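Local coordinates for protein anthranilate-CoA ligase (Stigmatella aurantiaca, PDB 4WV3) that belongs to the AMP-binding (ANL) enzyme family, in which a large N-terminal region is joined to a small C-terminal domain, at residues R39-E44 against E72-F77; N11-L16 against L159-S164; N50-L55 against A108-V113. All blocks are in the same frame, centred on the assembly; numbering follows the deposited sequence.

Overall arrangement
All three contacts sit on one side of the chain's centre, about 22 to 26 Å from it when measured between centres. None includes a pocket residue: all 23 residues lining the pocket of 5'-O-[(S)-[(2-aminobenzoyl)oxy](hydroxy)phosphoryl]adenosine lie between 175 and 506. Contacts 1 and 3 pack helices and a strand of the five-stranded parallel sheet region, whereas contact 2 joins loops beside helix 71-83. Contacts 1 and 3 share helix 38-54, with centres about 15 Å apart, and meet where Ser76 OG lies 3.7 Å from Ile112 CD1. Contact 2, centred about 13 Å from contact 1, closes a long chain loop enclosing both others; Leu16 CD2 approaches Val41 CG1 to 4.0 Å.

Contact 1. Residues R39-E44 against E72-F77; sequences RQVSNE and EWVTSF
Glu44 and Thr75 carry most of this helix-helix contact, and their side chains meet at an oblique angle. CG of Glu44 is anti to the backbone N (chi1 -174°) and the chain runs on extended, which lays its methylene part against the threonine: Glu44 CB is 3.7 Å from Thr75 CG2, and Glu44 CG is 3.7 Å from Thr75 CB. The carboxylate then reaches the hydroxyl, with Glu44 OE2 3.1 Å from Thr75 OG1. Ala71 O is also within reach of the same hydroxyl. With OG1 placed between its backbone N and carbonyl carbon (chi1 55°), CG2 of Thr75 is left lying against the Glu44 chain. The two helix segments approach to 8.9 Å at their axes and cross at -58°. Helix 71-83 links the parallel neighbours 62-66 and 86-89 of the five-stranded sheet in a beta-alpha-beta crossover, and helix 38-54 packs against it. Beside the Glu44-Thr75 pair, Val41 CG1 meets Val74 CG1 at 4.3 Å, with Trp232 of helix 221-234 touching both valines. The firmer polar partner of Glu44 is Arg34, which bridges OE1 and also reaches OE2 of Glu72. That shared cation probably offsets the proximity of the two carboxylates, Glu44 OE2 lying 5.0 Å from Glu72 OE2.

Contact 2. Residues N11-L16 against L159-S164; sequences NAVDIL and LEAAQS
Asn11 lays its amide and CB beside the hydroxyl of Ser164: ND2 is 3.2 Å from Ser164 OG, and Asn11 CB is 3.6 Å from the same oxygen. The hydrogen bond from ND2 is weak, since its angle at the hydrogen is only 129°. CG stands anti to the Asn11 backbone N (chi1 -163°), and the two ends of the amide serve different purposes. OD1 turns back on its own segment and takes the backbone N-H of Val13 at 3.0 Å (Val13 N to Asn11 OD1), in the carbonyl plane on a lone pair. This Asx turn lies within the type I beta turn Asn11-Asp14 and caps the approach to helix 14-17. A little farther along, Val13 CG1 packs 4.3 Å from Ala161 CB, with Lys82 of helix 71-83 beside both residues. The loop that follows helix 148-152 is thereby laid against the turn Asn11-Asp14. Ser164 OG has its stronger partner in Tyr10 O, while ND2 also bonds to Val81 O. With OD1 engaged in the turn and ND2 held by Val81, the rotation of the amide is fixed from both ends, and the weak link to Ser164 probably adds little by comparison.

Contact 3. Residues N50-L55 against A108-V113; sequences NALKGL and ARVLIV
The backbones of Leu55 and Val110 remain 7.6 Å apart at their CA atoms, the closest such pair, so side chains and one carbonyl must span the space between the helix end and the strand. Leu55 CD1 does most of the apolar work: it lies 3.7 Å from Val110 CG1 and 3.9 Å from Val110 CG2, thus meeting both branches of the valine. The two side chains cross at about a right angle, and Leu55 CB adds a further approach to Val110 CG2. One turn earlier, Leu52 comes over obliquely, its CD2 4.1 Å from Val110 CG1, so that this valine methyl is met by both leucines. Val110 and Ile112 alternate with Leu111 and Val113 along strand 110-114, which lies at the middle of the five-stranded parallel sheet, between 62-66 and 133-137. Helix 38-54 and helix 71-83 both pack on the side of Val110 and Ile112, and Leu52 reaches Ile80 and Leu83 of the latter helix. Trp151 of helix 148-152 flanks both leucines. Just before the strand, the Arg109 chain bends at chi3 (61°) and brings its guanidinium end-on to Leu55 O. Arg109 NH2 donates the straighter hydrogen bond, 2.9 Å from Leu55 O with 152° at the hydrogen. A second hydrogen bond comes from Arg109 NH1, 3.1 Å from Leu55 O with 141°. The oxygen lies in the guanidinium plane; seen from the carbonyl, NH2 is in its plane, whereas NH1 is tilted from it. Because Leu55 directly follows helix 38-54, the positive group may also be favoured by the negative end of the helix dipole. Glu132 makes a long, weak ion pair with NH2.

Contact 1. Residues R39-E44 against E72-F77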
ATOM      1  N   ARG A  39     -24.896   6.515  -7.861  1.00 17.77           N
ATOM      2  CA  ARG A  39     -26.025   7.095  -7.143  1.00 19.43           C
ATOM      3  C   ARG A  39     -26.295   6.335  -5.849  1.00 16.10           C
ATOM      4  O   ARG A  39     -26.537   6.937  -4.803  1.00 18.36           O
ATOM      5  CB  ARG A  39     -27.279   7.103  -8.023  1.00 17.06           C
ATOM      6  CG  ARG A  39     -28.525   7.633  -7.329  1.00 14.01           C
ATOM      7  CD  ARG A  39     -28.304   9.040  -6.800  1.00 15.07           C
ATOM      8  NE  ARG A  39     -28.069  10.000  -7.875  1.00 21.95           N
ATOM      9  CZ  ARG A  39     -27.626  11.238  -7.684  1.00 29.45           C
ATOM     10  NH1 ARG A  39     -27.359  11.667  -6.458  1.00 19.77           N
ATOM     11  NH2 ARG A  39     -27.442  12.047  -8.720  1.00 20.01           N
ATOM     12  N   GLN A  40     -26.248   5.008  -5.929  1.00 15.23           N
ATOM     13  CA  GLN A  40     -26.490   4.155  -4.771  1.00 18.06           C
ATOM     14  C   GLN A  40     -25.412   4.328  -3.707  1.00 17.00           C
ATOM     15  O   GLN A  40     -25.706   4.335  -2.511  1.00 16.05           O
ATOM     16  CB  GLN A  40     -26.587   2.690  -5.197  1.00 17.96           C
ATOM     17  CG  GLN A  40     -27.822   2.380  -6.026  1.00 17.92           C
ATOM     18  CD  GLN A  40     -27.796   0.988  -6.623  1.00 13.62           C
ATOM     19  OE1 GLN A  40     -26.730   0.422  -6.862  1.00 16.53           O
ATOM     20  NE2 GLN A  40     -28.974   0.429  -6.864  1.00 14.96           N
ATOM     21  N   VAL A  41     -24.166   4.463  -4.148  1.00 13.52           N
ATOM     22  CA  VAL A  41     -23.055   4.709  -3.238  1.00 15.11           C
ATOM     23  C   VAL A  41     -23.230   6.060  -2.552  1.00 17.93           C
ATOM     24  O   VAL A  41     -23.029   6.184  -1.343  1.00 13.68           O
ATOM     25  CB  VAL A  41     -21.700   4.679  -3.972  1.00 13.19           C
ATOM     26  CG1 VAL A  41     -20.580   5.125  -3.047  1.00 14.29           C
ATOM     27  CG2 VAL A  41     -21.423   3.288  -4.514  1.00 18.85           C
ATOM     28  N   SER A  42     -23.617   7.066  -3.330  1.00 16.70           N
ATOM     29  CA  SER A  42     -23.821   8.408  -2.798  1.00 19.16           C
ATOM     30  C   SER A  42     -24.976   8.443  -1.803  1.00 19.41           C
ATOM     31  O   SER A  42     -24.889   9.100  -0.766  1.00 19.91           O
ATOM     32  CB  SER A  42     -24.073   9.404  -3.929  1.00 14.33           C
ATOM     33  OG  SER A  42     -24.306  10.703  -3.414  1.00 10.50           O
ATOM     34  N   ASN A  43     -26.054   7.734  -2.123  1.00 17.12           N
ATOM     35  CA  ASN A  43     -27.213   7.668  -1.240  1.00 18.46           C
ATOM     36  C   ASN A  43     -26.885   7.011   0.094  1.00 21.07           C
ATOM     37  O   ASN A  43     -27.254   7.516   1.153  1.00 23.37           O
ATOM     38  CB  ASN A  43     -28.365   6.923  -1.915  1.00 15.78           C
ATOM     39  CG  ASN A  43     -28.959   7.692  -3.077  1.00 17.15           C
ATOM     40  OD1 ASN A  43     -28.866   8.918  -3.138  1.00 17.85           O
ATOM     41  ND2 ASN A  43     -29.576   6.973  -4.007  1.00 21.05           N
ATOM     42  N   GLU A  44     -26.187   5.881   0.033  1.00 18.20           N
ATOM     43  CA  GLU A  44     -25.835   5.139   1.235  1.00 17.71           C
ATOM     44  C   GLU A  44     -24.830   5.913   2.080  1.00 22.90           C
ATOM     45  O   GLU A  44     -24.882   5.880   3.309  1.00 18.56           O
ATOM     46  CB  GLU A  44     -25.291   3.756   0.872  1.00 14.07           C
ATOM     47  CG  GLU A  44     -25.022   2.860   2.070  1.00 25.13           C
ATOM     48  CD  GLU A  44     -24.939   1.393   1.694  1.00 27.30           C
ATOM     49  OE1 GLU A  44     -25.858   0.906   1.002  1.00 29.11           O
ATOM     50  OE2 GLU A  44     -23.957   0.728   2.087  1.00 23.08           O
ATOM     51  N   GLU A  72     -19.658  -1.716   2.005  1.00 15.82           N
ATOM     52  CA  GLU A  72     -19.865  -1.045   3.284  1.00 20.37           C
ATOM     53  C   GLU A  72     -18.640  -0.245   3.713  1.00 16.74           C
ATOM     54  O   GLU A  72     -18.764   0.747   4.428  1.00 18.14           O
ATOM     55  CB  GLU A  72     -20.244  -2.051   4.375  1.00 18.44           C
ATOM     56  CG  GLU A  72     -21.639  -2.638   4.236  1.00 21.81           C
ATOM     57  CD  GLU A  72     -21.720  -3.723   3.182  1.00 21.83           C
ATOM     58  OE1 GLU A  72     -20.656  -4.207   2.741  1.00 19.82           O
ATOM     59  OE2 GLU A  72     -22.849  -4.093   2.795  1.00 25.92           O
ATOM     60  N   TRP A  73     -17.462  -0.682   3.280  1.00 10.33           N
ATOM     61  CA  TRP A  73     -16.233   0.046   3.567  1.00 14.12           C
ATOM     62  C   TRP A  73     -16.262   1.396   2.861  1.00 14.35           C
ATOM     63  O   TRP A  73     -15.990   2.434   3.466  1.00 12.60           O
ATOM     64  CB  TRP A  73     -15.011  -0.754   3.103  1.00 13.01           C
ATOM     65  CG  TRP A  73     -13.721  -0.335   3.754  1.00 13.13           C
ATOM     66  CD1 TRP A  73     -13.065  -0.986   4.757  1.00 15.15           C
ATOM     67  CD2 TRP A  73     -12.932   0.824   3.447  1.00 13.84           C
ATOM     68  NE1 TRP A  73     -11.920  -0.308   5.094  1.00 15.02           N
ATOM     69  CE2 TRP A  73     -11.815   0.806   4.306  1.00 12.21           C
ATOM     70  CE3 TRP A  73     -13.061   1.872   2.531  1.00 14.38           C
ATOM     71  CZ2 TRP A  73     -10.835   1.797   4.276  1.00 14.11           C
ATOM     72  CZ3 TRP A  73     -12.087   2.854   2.503  1.00 11.58           C
ATOM     73  CH2 TRP A  73     -10.989   2.809   3.370  1.00 14.58           C
ATOM     74  N   VAL A  74     -16.598   1.373   1.575  1.00 12.77           N
ATOM     75  CA  VAL A  74     -16.594   2.577   0.753  1.00 14.24           C
ATOM     76  C   VAL A  74     -17.644   3.593   1.196  1.00 13.63           C
ATOM     77  O   VAL A  74     -17.342   4.776   1.357  1.00 12.40           O
ATOM     78  CB  VAL A  74     -16.808   2.243  -0.735  1.00 12.23           C
ATOM     79  CG1 VAL A  74     -16.880   3.519  -1.551  1.00 12.78           C
ATOM     80  CG2 VAL A  74     -15.692   1.347  -1.243  1.00 10.51           C
ATOM     81  N   THR A  75     -18.875   3.130   1.389  1.00  8.40           N
ATOM     82  CA  THR A  75     -19.963   4.016   1.788  1.00 11.97           C
ATOM     83  C   THR A  75     -19.717   4.627   3.167  1.00 13.73           C
ATOM     84  O   THR A  75     -20.091   5.773   3.421  1.00 14.31           O
ATOM     85  CB  THR A  75     -21.327   3.297   1.768  1.00 14.03           C
ATOM     86  OG1 THR A  75     -21.264   2.119   2.583  1.00 18.30           O
ATOM     87  CG2 THR A  75     -21.699   2.904   0.346  1.00 12.03           C
ATOM     88  N   SER A  76     -19.084   3.862   4.050  1.00 14.77           N
ATOM     89  CA  SER A  76     -18.718   4.374   5.365  1.00 13.73           C
ATOM     90  C   SER A  76     -17.653   5.453   5.221  1.00 14.70           C
ATOM     91  O   SER A  76     -17.738   6.505   5.851  1.00 11.66           O
ATOM     92  CB  SER A  76     -18.207   3.251   6.268  1.00 10.64           C
ATOM     93  OG  SER A  76     -19.230   2.309   6.543  1.00 13.78           O
ATOM     94  N   PHE A  77     -16.660   5.184   4.379  1.00 12.35           N
ATOM     95  CA  PHE A  77     -15.556   6.113   4.159  1.00 13.03           C
ATOM     96  C   PHE A  77     -16.040   7.475   3.668  1.00 12.49           C
ATOM     97  O   PHE A  77     -15.701   8.507   4.244  1.00 12.95           O
ATOM     98  CB  PHE A  77     -14.550   5.524   3.167  1.00 10.86           C
ATOM     99  CG  PHE A  77     -13.363   6.411   2.909  1.00 12.83           C
ATOM    100  CD1 PHE A  77     -12.271   6.393   3.761  1.00 11.40           C
ATOM    101  CD2 PHE A  77     -13.339   7.260   1.813  1.00 10.83           C
ATOM    102  CE1 PHE A  77     -11.177   7.206   3.528  1.00  9.84           C
ATOM    103  CE2 PHE A  77     -12.249   8.076   1.576  1.00 12.31           C
ATOM    104  CZ  PHE A  77     -11.165   8.049   2.433  1.00 14.53           C
TER

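Contact 2. Residues N11-L16 against L159-S164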
ATOM      1  N   ASN A  11     -14.019  19.428  -0.279  1.00 14.42           N
ATOM      2  CA  ASN A  11     -14.292  18.181   0.421  1.00 12.42           C
ATOM      3  C   ASN A  11     -14.007  16.993  -0.491  1.00 11.85           C
ATOM      4  O   ASN A  11     -14.407  16.987  -1.655  1.00 16.77           O
ATOM      5  CB  ASN A  11     -15.738  18.142   0.920  1.00 10.26           C
ATOM      6  CG  ASN A  11     -15.959  17.083   1.984  1.00 13.85           C
ATOM      7  OD1 ASN A  11     -16.022  15.891   1.686  1.00 16.54           O
ATOM      8  ND2 ASN A  11     -16.086  17.516   3.233  1.00 15.32           N
ATOM      9  N   ALA A  12     -13.317  15.991   0.044  1.00 15.46           N
ATOM     10  CA  ALA A  12     -12.884  14.840  -0.742  1.00 15.33           C
ATOM     11  C   ALA A  12     -14.041  13.951  -1.196  1.00 16.61           C
ATOM     12  O   ALA A  12     -13.842  13.013  -1.967  1.00 19.49           O
ATOM     13  CB  ALA A  12     -11.857  14.025   0.034  1.00 10.73           C
ATOM     14  N   VAL A  13     -15.248  14.247  -0.723  1.00 14.23           N
ATOM     15  CA  VAL A  13     -16.428  13.517  -1.169  1.00 14.97           C
ATOM     16  C   VAL A  13     -16.725  13.862  -2.628  1.00 21.52           C
ATOM     17  O   VAL A  13     -17.488  13.169  -3.303  1.00 22.49           O
ATOM     18  CB  VAL A  13     -17.660  13.821  -0.288  1.00 15.73           C
ATOM     19  CG1 VAL A  13     -18.225  15.194  -0.614  1.00 16.11           C
ATOM     20  CG2 VAL A  13     -18.724  12.745  -0.462  1.00 13.88           C
ATOM     21  N   ASP A  14     -16.101  14.932  -3.113  1.00 17.97           N
ATOM     22  CA  ASP A  14     -16.235  15.333  -4.507  1.00 17.60           C
ATOM     23  C   ASP A  14     -15.647  14.283  -5.443  1.00 18.29           C
ATOM     24  O   ASP A  14     -16.050  14.185  -6.599  1.00 18.32           O
ATOM     25  CB  ASP A  14     -15.564  16.687  -4.747  1.00 16.15           C
ATOM     26  CG  ASP A  14     -15.723  17.166  -6.175  1.00 21.31           C
ATOM     27  OD1 ASP A  14     -16.821  17.648  -6.525  1.00 28.76           O
ATOM     28  OD2 ASP A  14     -14.749  17.060  -6.947  1.00 19.99           O
ATOM     29  N   ILE A  15     -14.692  13.506  -4.935  1.00 19.73           N
ATOM     30  CA  ILE A  15     -14.113  12.391  -5.679  1.00 19.36           C
ATOM     31  C   ILE A  15     -15.222  11.475  -6.190  1.00 21.75           C
ATOM     32  O   ILE A  15     -15.186  11.002  -7.327  1.00 15.59           O
ATOM     33  CB  ILE A  15     -13.124  11.589  -4.803  1.00 14.03           C
ATOM     34  CG1 ILE A  15     -11.883  12.429  -4.496  1.00 15.69           C
ATOM     35  CG2 ILE A  15     -12.718  10.290  -5.482  1.00 11.38           C
ATOM     36  CD1 ILE A  15     -11.055  12.765  -5.719  1.00 14.21           C
ATOM     37  N   LEU A  16     -16.219  11.254  -5.340  1.00 19.23           N
ATOM     38  CA  LEU A  16     -17.404  10.496  -5.713  1.00 19.86           C
ATOM     39  C   LEU A  16     -18.432  11.385  -6.408  1.00 17.53           C
ATOM     40  O   LEU A  16     -19.015  10.998  -7.420  1.00 20.75           O
ATOM     41  CB  LEU A  16     -18.028   9.859  -4.469  1.00 19.20           C
ATOM     42  CG  LEU A  16     -19.499   9.442  -4.558  1.00 20.15           C
ATOM     43  CD1 LEU A  16     -19.692   8.295  -5.541  1.00 16.74           C
ATOM     44  CD2 LEU A  16     -20.038   9.078  -3.181  1.00 14.97           C
ATOM     45  N   LEU A 159     -27.719  14.840   2.021  1.00 20.43           N
ATOM     46  CA  LEU A 159     -26.793  15.370   3.013  1.00 17.44           C
ATOM     47  C   LEU A 159     -25.976  16.512   2.421  1.00 19.08           C
ATOM     48  O   LEU A 159     -25.574  16.459   1.259  1.00 15.81           O
ATOM     49  CB  LEU A 159     -25.859  14.265   3.511  1.00 20.57           C
ATOM     50  CG  LEU A 159     -24.779  14.663   4.519  1.00 18.54           C
ATOM     51  CD1 LEU A 159     -25.405  15.171   5.806  1.00 16.74           C
ATOM     52  CD2 LEU A 159     -23.843  13.497   4.797  1.00 18.41           C
ATOM     53  N   GLU A 160     -25.739  17.547   3.220  1.00 19.42           N
ATOM     54  CA  GLU A 160     -24.897  18.657   2.796  1.00 24.04           C
ATOM     55  C   GLU A 160     -23.453  18.417   3.220  1.00 22.73           C
ATOM     56  O   GLU A 160     -23.185  18.081   4.374  1.00 25.53           O
ATOM     57  CB  GLU A 160     -25.400  19.978   3.382  1.00 29.16           C
ATOM     58  CG  GLU A 160     -26.733  20.452   2.822  1.00 39.67           C
ATOM     59  CD  GLU A 160     -26.610  21.059   1.435  1.00 52.80           C
ATOM     60  OE1 GLU A 160     -25.484  21.109   0.896  1.00 53.03           O
ATOM     61  OE2 GLU A 160     -27.645  21.492   0.884  1.00 60.28           O
ATOM     62  N   ALA A 161     -22.528  18.589   2.281  1.00 17.76           N
ATOM     63  CA  ALA A 161     -21.111  18.418   2.571  1.00 20.28           C
ATOM     64  C   ALA A 161     -20.629  19.498   3.533  1.00 21.31           C
ATOM     65  O   ALA A 161     -21.048  20.652   3.442  1.00 27.13           O
ATOM     66  CB  ALA A 161     -20.295  18.440   1.287  1.00 17.44           C
ATOM     67  N   ALA A 162     -19.756  19.116   4.457  1.00 18.36           N
ATOM     68  CA  ALA A 162     -19.242  20.046   5.455  1.00 19.60           C
ATOM     69  C   ALA A 162     -18.352  21.106   4.815  1.00 20.70           C
ATOM     70  O   ALA A 162     -17.652  20.836   3.838  1.00 22.67           O
ATOM     71  CB  ALA A 162     -18.484  19.294   6.537  1.00 17.26           C
ATOM     72  N   GLN A 163     -18.383  22.312   5.372  1.00 24.83           N
ATOM     73  CA  GLN A 163     -17.577  23.415   4.862  1.00 26.65           C
ATOM     74  C   GLN A 163     -16.116  23.237   5.262  1.00 22.31           C
ATOM     75  O   GLN A 163     -15.567  24.032   6.025  1.00 24.02           O
ATOM     76  CB  GLN A 163     -18.106  24.749   5.390  1.00 22.36           C
ATOM     77  CG  GLN A 163     -19.590  24.967   5.146  1.00 26.49           C
ATOM     78  CD  GLN A 163     -20.110  26.229   5.807  1.00 37.97           C
ATOM     79  OE1 GLN A 163     -19.343  27.137   6.128  1.00 39.26           O
ATOM     80  NE2 GLN A 163     -21.420  26.289   6.020  1.00 22.89           N
ATOM     81  N   SER A 164     -15.492  22.188   4.740  1.00 16.87           N
ATOM     82  CA  SER A 164     -14.120  21.858   5.099  1.00 18.00           C
ATOM     83  C   SER A 164     -13.111  22.611   4.243  1.00 21.78           C
ATOM     84  O   SER A 164     -13.273  22.730   3.028  1.00 17.68           O
ATOM     85  CB  SER A 164     -13.884  20.350   4.972  1.00 18.20           C
ATOM     86  OG  SER A 164     -14.079  19.915   3.638  1.00 14.48           O
TER

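Contact 3. Residues N50-L55 against A108-V113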
ATOM      1  N   ASN A  50     -25.523  11.030   7.834  1.00 20.25           N
ATOM      2  CA  ASN A  50     -26.648  11.401   8.685  1.00 20.07           C
ATOM      3  C   ASN A  50     -26.725  10.548   9.948  1.00 18.25           C
ATOM      4  O   ASN A  50     -27.030  11.050  11.030  1.00 20.20           O
ATOM      5  CB  ASN A  50     -27.965  11.307   7.912  1.00 14.86           C
ATOM      6  CG  ASN A  50     -28.174  12.475   6.970  1.00 15.04           C
ATOM      7  OD1 ASN A  50     -27.854  13.617   7.301  1.00 20.51           O
ATOM      8  ND2 ASN A  50     -28.713  12.196   5.789  1.00 15.92           N
ATOM      9  N   ALA A  51     -26.445   9.257   9.804  1.00 16.46           N
ATOM     10  CA  ALA A  51     -26.498   8.332  10.930  1.00 21.24           C
ATOM     11  C   ALA A  51     -25.404   8.634  11.950  1.00 21.61           C
ATOM     12  O   ALA A  51     -25.596   8.450  13.152  1.00 19.96           O
ATOM     13  CB  ALA A  51     -26.395   6.894  10.445  1.00 17.37           C
ATOM     14  N   LEU A  52     -24.258   9.099  11.462  1.00 21.01           N
ATOM     15  CA  LEU A  52     -23.152   9.475  12.335  1.00 17.72           C
ATOM     16  C   LEU A  52     -23.487  10.725  13.143  1.00 22.51           C
ATOM     17  O   LEU A  52     -23.040  10.876  14.281  1.00 16.95           O
ATOM     18  CB  LEU A  52     -21.873   9.686  11.521  1.00 16.26           C
ATOM     19  CG  LEU A  52     -21.215   8.418  10.970  1.00 16.36           C
ATOM     20  CD1 LEU A  52     -20.167   8.763   9.924  1.00 13.43           C
ATOM     21  CD2 LEU A  52     -20.599   7.603  12.097  1.00 17.44           C
ATOM     22  N   LYS A  53     -24.279  11.617  12.554  1.00 21.03           N
ATOM     23  CA  LYS A  53     -24.738  12.811  13.256  1.00 21.30           C
ATOM     24  C   LYS A  53     -25.620  12.421  14.434  1.00 21.92           C
ATOM     25  O   LYS A  53     -25.595  13.067  15.482  1.00 24.45           O
ATOM     26  CB  LYS A  53     -25.509  13.737  12.314  1.00 26.79           C
ATOM     27  CG  LYS A  53     -24.703  14.234  11.130  1.00 24.91           C
ATOM     28  CD  LYS A  53     -25.531  15.147  10.239  1.00 32.04           C
ATOM     29  CE  LYS A  53     -25.669  16.536  10.839  1.00 32.62           C
ATOM     30  NZ  LYS A  53     -24.367  17.259  10.859  1.00 36.24           N
ATOM     31  N   GLY A  54     -26.397  11.358  14.253  1.00 17.44           N
ATOM     32  CA  GLY A  54     -27.246  10.841  15.311  1.00 19.34           C
ATOM     33  C   GLY A  54     -26.426  10.280  16.454  1.00 23.39           C
ATOM     34  O   GLY A  54     -26.877  10.248  17.599  1.00 22.17           O
ATOM     35  N   LEU A  55     -25.212   9.838  16.139  1.00 21.99           N
ATOM     36  CA  LEU A  55     -24.292   9.331  17.149  1.00 19.72           C
ATOM     37  C   LEU A  55     -23.432  10.461  17.713  1.00 20.59           C
ATOM     38  O   LEU A  55     -22.566  10.233  18.558  1.00 19.90           O
ATOM     39  CB  LEU A  55     -23.412   8.223  16.570  1.00 18.22           C
ATOM     40  CG  LEU A  55     -24.144   6.980  16.055  1.00 20.33           C
ATOM     41  CD1 LEU A  55     -23.156   5.912  15.610  1.00 11.38           C
ATOM     42  CD2 LEU A  55     -25.089   6.432  17.115  1.00 20.39           C
ATOM     43  N   ALA A 108     -11.502   7.654  19.018  1.00 18.18           N
ATOM     44  CA  ALA A 108     -12.684   7.295  18.240  1.00 14.37           C
ATOM     45  C   ALA A 108     -13.915   7.088  19.118  1.00 15.10           C
ATOM     46  O   ALA A 108     -13.932   6.218  19.987  1.00 16.14           O
ATOM     47  CB  ALA A 108     -12.409   6.049  17.410  1.00 14.39           C
ATOM     48  N   ARG A 109     -14.944   7.899  18.885  1.00 13.55           N
ATOM     49  CA  ARG A 109     -16.205   7.759  19.603  1.00 18.95           C
ATOM     50  C   ARG A 109     -17.066   6.667  18.979  1.00 22.17           C
ATOM     51  O   ARG A 109     -17.827   5.989  19.670  1.00 20.93           O
ATOM     52  CB  ARG A 109     -16.977   9.079  19.605  1.00 17.24           C
ATOM     53  CG  ARG A 109     -16.399  10.154  20.510  1.00 17.02           C
ATOM     54  CD  ARG A 109     -17.300  11.385  20.548  1.00 23.71           C
ATOM     55  NE  ARG A 109     -18.635  11.083  21.064  1.00 35.06           N
ATOM     56  CZ  ARG A 109     -19.714  10.909  20.306  1.00 27.69           C
ATOM     57  NH1 ARG A 109     -19.626  11.011  18.986  1.00 19.11           N
ATOM     58  NH2 ARG A 109     -20.883  10.633  20.868  1.00 23.30           N
ATOM     59  N   VAL A 110     -16.944   6.508  17.664  1.00 18.40           N
ATOM     60  CA  VAL A 110     -17.734   5.526  16.933  1.00 13.91           C
ATOM     61  C   VAL A 110     -16.832   4.591  16.133  1.00 16.28           C
ATOM     62  O   VAL A 110     -15.882   5.032  15.487  1.00 18.85           O
ATOM     63  CB  VAL A 110     -18.738   6.214  15.981  1.00 10.58           C
ATOM     64  CG1 VAL A 110     -19.550   5.181  15.218  1.00 17.75           C
ATOM     65  CG2 VAL A 110     -19.656   7.145  16.757  1.00 12.02           C
ATOM     66  N   LEU A 111     -17.127   3.295  16.191  1.00 16.93           N
ATOM     67  CA  LEU A 111     -16.387   2.307  15.414  1.00 18.20           C
ATOM     68  C   LEU A 111     -17.307   1.526  14.483  1.00 18.08           C
ATOM     69  O   LEU A 111     -18.324   0.981  14.912  1.00 18.17           O
ATOM     70  CB  LEU A 111     -15.648   1.332  16.333  1.00 14.46           C
ATOM     71  CG  LEU A 111     -14.986   0.150  15.615  1.00 16.09           C
ATOM     72  CD1 LEU A 111     -13.831   0.622  14.744  1.00 15.25           C
ATOM     73  CD2 LEU A 111     -14.524  -0.914  16.601  1.00 15.53           C
ATOM     74  N   ILE A 112     -16.945   1.480  13.206  1.00 21.78           N
ATOM     75  CA  ILE A 112     -17.650   0.649  12.239  1.00 17.20           C
ATOM     76  C   ILE A 112     -16.815  -0.596  11.964  1.00 18.72           C
ATOM     77  O   ILE A 112     -15.760  -0.521  11.336  1.00 21.57           O
ATOM     78  CB  ILE A 112     -17.912   1.404  10.927  1.00 13.59           C
ATOM     79  CG1 ILE A 112     -18.691   2.691  11.203  1.00 16.29           C
ATOM     80  CG2 ILE A 112     -18.666   0.520   9.948  1.00 15.74           C
ATOM     81  CD1 ILE A 112     -18.943   3.531   9.973  1.00 19.02           C
ATOM     82  N   VAL A 113     -17.290  -1.741  12.444  1.00 18.25           N
ATOM     83  CA  VAL A 113     -16.504  -2.968  12.391  1.00 21.86           C
ATOM     84  C   VAL A 113     -17.305  -4.129  11.801  1.00 23.96           C
ATOM     85  O   VAL A 113     -18.525  -4.194  11.949  1.00 20.02           O
ATOM     86  CB  VAL A 113     -15.971  -3.339  13.801  1.00 16.19           C
ATOM     87  CG1 VAL A 113     -17.120  -3.695  14.735  1.00 16.57           C
ATOM     88  CG2 VAL A 113     -14.956  -4.472  13.727  1.00 20.30           C
TER